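Local coordinates for similar to hydroxylamine oxidoreductase (Kuenenia stuttgartiensis, PDB 6H5L), which carries several c-type hemes and probably acts as an oxidoreductase within a multi-heme reductase complex of an anammox bacterium, at residues A114-E117 with V123-E126. Numbering follows the deposited sequence.
Sequences AQIE and VLDE. With HEC (heme c), chain E.
Glu117, on helix 107-120, reaches across to the backbone of Leu124 in the loop that follows, and the pair illustrates how a helix side chain can hold the chain that has just left the helix. The glutamate leans back beside its own backbone N (chi1 -75°) and then runs extended, which carries the carboxylate clear of the helix and over to the loop. There Leu124 N donates to OE2 of Glu117 at 2.9 Å in a nearly straight bond, 170° at the hydrogen. The oxygen accepts with its anti lone pair, the one turned away from OE1. The same OE2 forms a salt bridge with Lys104, so two partners grip one atom; Lys104 also pairs with Asp125, and its charge probably eases the proximity of the two acids.

On the heme side of this polar link the side chains turn to apolar packing. Leu124 points toward the helix and runs alongside Glu117 with their ends in opposite directions, CB of Leu124 4.1 Å from CG of Glu117. It meets Ile116 at about a right angle, with CD1 of Leu124 3.7 Å from CG2 of Ile116. The other isoleucine branch is directed at the heme: CD1 of Ile116 lies 3.6 Å from the heme propionate oxygen O1D, with the heme methyl CMD also beside it. Both Leu124 methyls lie at looser van der Waals distance, CD1 near the heme CMD and CD2 4.1 Å from the heme CBC. Ile116 thus belongs to a heme c pocket and Leu124 packs at its margin, where a side-chain-to-backbone tie joins helix 107-120 to its following loop in this member of the multi-heme cytochrome family.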
ATOM      1  N   ALA A 114      -1.481  32.668  12.908  1.00 37.66           N
ATOM      2  CA  ALA A 114      -2.635  33.401  13.419  1.00 34.34           C
ATOM      3  C   ALA A 114      -2.220  34.439  14.455  1.00 34.43           C
ATOM      4  O   ALA A 114      -2.719  35.571  14.445  1.00 36.61           O
ATOM      5  CB  ALA A 114      -3.656  32.429  14.009  1.00 31.44           C
ATOM      6  N   GLN A 115      -1.312  34.070  15.362  1.00 37.00           N
ATOM      7  CA  GLN A 115      -0.830  35.020  16.359  1.00 41.43           C
ATOM      8  C   GLN A 115      -0.055  36.159  15.707  1.00 36.49           C
ATOM      9  O   GLN A 115      -0.143  37.311  16.150  1.00 38.45           O
ATOM     10  CB  GLN A 115       0.040  34.302  17.389  1.00 40.28           C
ATOM     11  CG  GLN A 115      -0.713  33.283  18.230  1.00 49.98           C
ATOM     12  CD  GLN A 115       0.213  32.277  18.884  1.00 63.02           C
ATOM     13  OE1 GLN A 115      -0.051  31.798  19.986  1.00 74.32           O
ATOM     14  NE2 GLN A 115       1.300  31.942  18.199  1.00 62.47           N
ATOM     15  N   ILE A 116       0.708  35.856  14.657  1.00 36.21           N
ATOM     16  CA  ILE A 116       1.451  36.894  13.949  1.00 35.74           C
ATOM     17  C   ILE A 116       0.494  37.853  13.251  1.00 44.46           C
ATOM     18  O   ILE A 116       0.720  39.068  13.229  1.00 45.04           O
ATOM     19  CB  ILE A 116       2.445  36.258  12.959  1.00 37.24           C
ATOM     20  CG1 ILE A 116       3.484  35.420  13.708  1.00 30.24           C
ATOM     21  CG2 ILE A 116       3.135  37.326  12.123  1.00 31.54           C
ATOM     22  CD1 ILE A 116       4.385  34.605  12.799  1.00 19.70           C
ATOM     23  N   GLU A 117      -0.590  37.323  12.673  1.00 40.18           N
ATOM     24  CA  GLU A 117      -1.582  38.180  12.027  1.00 31.36           C
ATOM     25  C   GLU A 117      -2.176  39.180  13.011  1.00 35.93           C
ATOM     26  O   GLU A 117      -2.411  40.343  12.660  1.00 29.34           O
ATOM     27  CB  GLU A 117      -2.687  37.328  11.401  1.00 30.28           C
ATOM     28  CG  GLU A 117      -2.280  36.622  10.120  1.00 32.47           C
ATOM     29  CD  GLU A 117      -3.385  35.743   9.567  1.00 30.84           C
ATOM     30  OE1 GLU A 117      -4.175  35.206  10.370  1.00 37.54           O
ATOM     31  OE2 GLU A 117      -3.464  35.594   8.329  1.00 30.38           O
ATOM     32  N   VAL A 123      -3.429  40.270   7.318  1.00 35.97           N
ATOM     33  CA  VAL A 123      -3.672  38.881   6.942  1.00 41.09           C
ATOM     34  C   VAL A 123      -2.468  38.388   6.150  1.00 35.82           C
ATOM     35  O   VAL A 123      -2.002  39.067   5.227  1.00 33.11           O
ATOM     36  CB  VAL A 123      -4.970  38.740   6.128  1.00 39.88           C
ATOM     37  CG1 VAL A 123      -4.912  37.515   5.222  1.00 30.69           C
ATOM     38  CG2 VAL A 123      -6.166  38.651   7.060  1.00 37.52           C
ATOM     39  N   LEU A 124      -1.960  37.213   6.514  1.00 34.83           N
ATOM     40  CA  LEU A 124      -0.753  36.651   5.910  1.00 29.99           C
ATOM     41  C   LEU A 124      -1.087  35.295   5.293  1.00 27.79           C
ATOM     42  O   LEU A 124      -0.904  34.251   5.923  1.00 31.99           O
ATOM     43  CB  LEU A 124       0.364  36.532   6.946  1.00 23.27           C
ATOM     44  CG  LEU A 124       0.811  37.848   7.583  1.00 25.88           C
ATOM     45  CD1 LEU A 124       1.842  37.597   8.671  1.00 28.19           C
ATOM     46  CD2 LEU A 124       1.362  38.795   6.527  1.00 23.92           C
ATOM     47  N   ASP A 125      -1.571  35.316   4.052  1.00 28.59           N
ATOM     48  CA  ASP A 125      -1.728  34.083   3.292  1.00 28.25           C
ATOM     49  C   ASP A 125      -0.406  33.598   2.718  1.00 29.87           C
ATOM     50  O   ASP A 125      -0.276  32.407   2.411  1.00 29.07           O
ATOM     51  CB  ASP A 125      -2.745  34.280   2.167  1.00 35.97           C
ATOM     52  CG  ASP A 125      -4.157  34.463   2.683  1.00 39.47           C
ATOM     53  OD1 ASP A 125      -4.517  33.796   3.677  1.00 28.78           O
ATOM     54  OD2 ASP A 125      -4.907  35.274   2.099  1.00 41.27           O
ATOM     55  N   GLU A 126       0.564  34.495   2.560  1.00 27.56           N
ATOM     56  CA  GLU A 126       1.921  34.132   2.182  1.00 24.43           C
ATOM     57  C   GLU A 126       2.844  35.278   2.565  1.00 30.56           C
ATOM     58  O   GLU A 126       2.419  36.430   2.674  1.00 33.25           O
ATOM     59  CB  GLU A 126       2.041  33.828   0.683  1.00 31.23           C
ATOM     60  CG  GLU A 126       1.995  35.060  -0.211  1.00 28.17           C
ATOM     61  CD  GLU A 126       2.332  34.745  -1.656  1.00 39.29           C
ATOM     62  OE1 GLU A 126       2.568  35.696  -2.432  1.00 38.48           O
ATOM     63  OE2 GLU A 126       2.366  33.549  -2.016  1.00 32.78           O
TER
HETATM   64 FE   HEC E 603       9.220  34.336   9.035  1.00 26.17          FE
HETATM   65  CHA HEC E 603       7.872  31.205   9.168  1.00 24.88           C
HETATM   66  CHB HEC E 603      12.289  33.056   9.903  1.00 29.92           C
HETATM   67  CHC HEC E 603      10.664  37.417   8.534  1.00 31.60           C
HETATM   68  CHD HEC E 603       6.117  35.780   8.948  1.00 26.76           C
HETATM   69  NA  HEC E 603       9.954  32.464   9.438  1.00 19.91           N
HETATM   70  C1A HEC E 603       9.212  31.300   9.482  1.00 27.15           C
HETATM   71  C2A HEC E 603      10.091  30.228   9.921  1.00 24.87           C
HETATM   72  C3A HEC E 603      11.306  30.750  10.119  1.00 29.58           C
HETATM   73  C4A HEC E 603      11.245  32.164   9.823  1.00 23.95           C
HETATM   74  CMA HEC E 603      12.562  29.984  10.590  1.00 20.10           C
HETATM   75  CAA HEC E 603       9.721  28.740  10.116  1.00 16.23           C
HETATM   76  CBA HEC E 603       9.268  28.144   8.785  1.00 18.87           C
HETATM   77  CGA HEC E 603       9.436  26.647   8.799  1.00 25.47           C
HETATM   78  O1A HEC E 603      10.043  26.120   9.767  1.00 22.26           O
HETATM   79  O2A HEC E 603       8.970  25.978   7.841  1.00 33.98           O
HETATM   80  NB  HEC E 603      11.116  35.119   9.275  1.00 30.48           N
HETATM   81  C1B HEC E 603      12.255  34.361   9.463  1.00 26.13           C
HETATM   82  C2B HEC E 603      13.400  35.173   9.108  1.00 25.05           C
HETATM   83  C3B HEC E 603      12.953  36.379   8.741  1.00 24.17           C
HETATM   84  C4B HEC E 603      11.507  36.368   8.830  1.00 25.01           C
HETATM   85  CMB HEC E 603      14.868  34.702   9.191  1.00 18.92           C
HETATM   86  CAB HEC E 603      13.794  37.588   8.278  1.00 18.78           C
HETATM   87  CBB HEC E 603      14.427  37.309   6.899  1.00 20.52           C
HETATM   88  NC  HEC E 603       8.528  36.248   8.831  1.00 28.38           N
HETATM   89  C1C HEC E 603       9.286  37.369   8.548  1.00 37.90           C
HETATM   90  C2C HEC E 603       8.390  38.415   8.082  1.00 28.33           C
HETATM   91  C3C HEC E 603       7.146  38.018   8.391  1.00 30.73           C
HETATM   92  C4C HEC E 603       7.199  36.610   8.740  1.00 26.31           C
HETATM   93  CMC HEC E 603       8.829  39.890   7.917  1.00 23.85           C
HETATM   94  CAC HEC E 603       5.837  38.823   8.195  1.00 18.83           C
HETATM   95  CBC HEC E 603       5.442  38.861   6.703  1.00 32.67           C
HETATM   96  ND  HEC E 603       7.287  33.603   9.032  1.00 28.67           N
HETATM   97  C1D HEC E 603       6.147  34.404   9.038  1.00 25.50           C
HETATM   98  C2D HEC E 603       4.989  33.550   9.161  1.00 23.10           C
HETATM   99  C3D HEC E 603       5.535  32.118   9.230  1.00 25.36           C
HETATM  100  C4D HEC E 603       6.972  32.250   9.143  1.00 25.66           C
HETATM  101  CMD HEC E 603       3.511  33.991   9.210  1.00 25.65           C
HETATM  102  CAD HEC E 603       4.720  30.813   9.365  1.00 19.96           C
HETATM  103  CBD HEC E 603       4.353  30.579  10.828  1.00 26.45           C
HETATM  104  CGD HEC E 603       5.597  30.411  11.660  1.00 36.11           C
HETATM  105  O1D HEC E 603       5.992  31.382  12.356  1.00 38.80           O
HETATM  106  O2D HEC E 603       6.197  29.306  11.625  1.00 30.81           O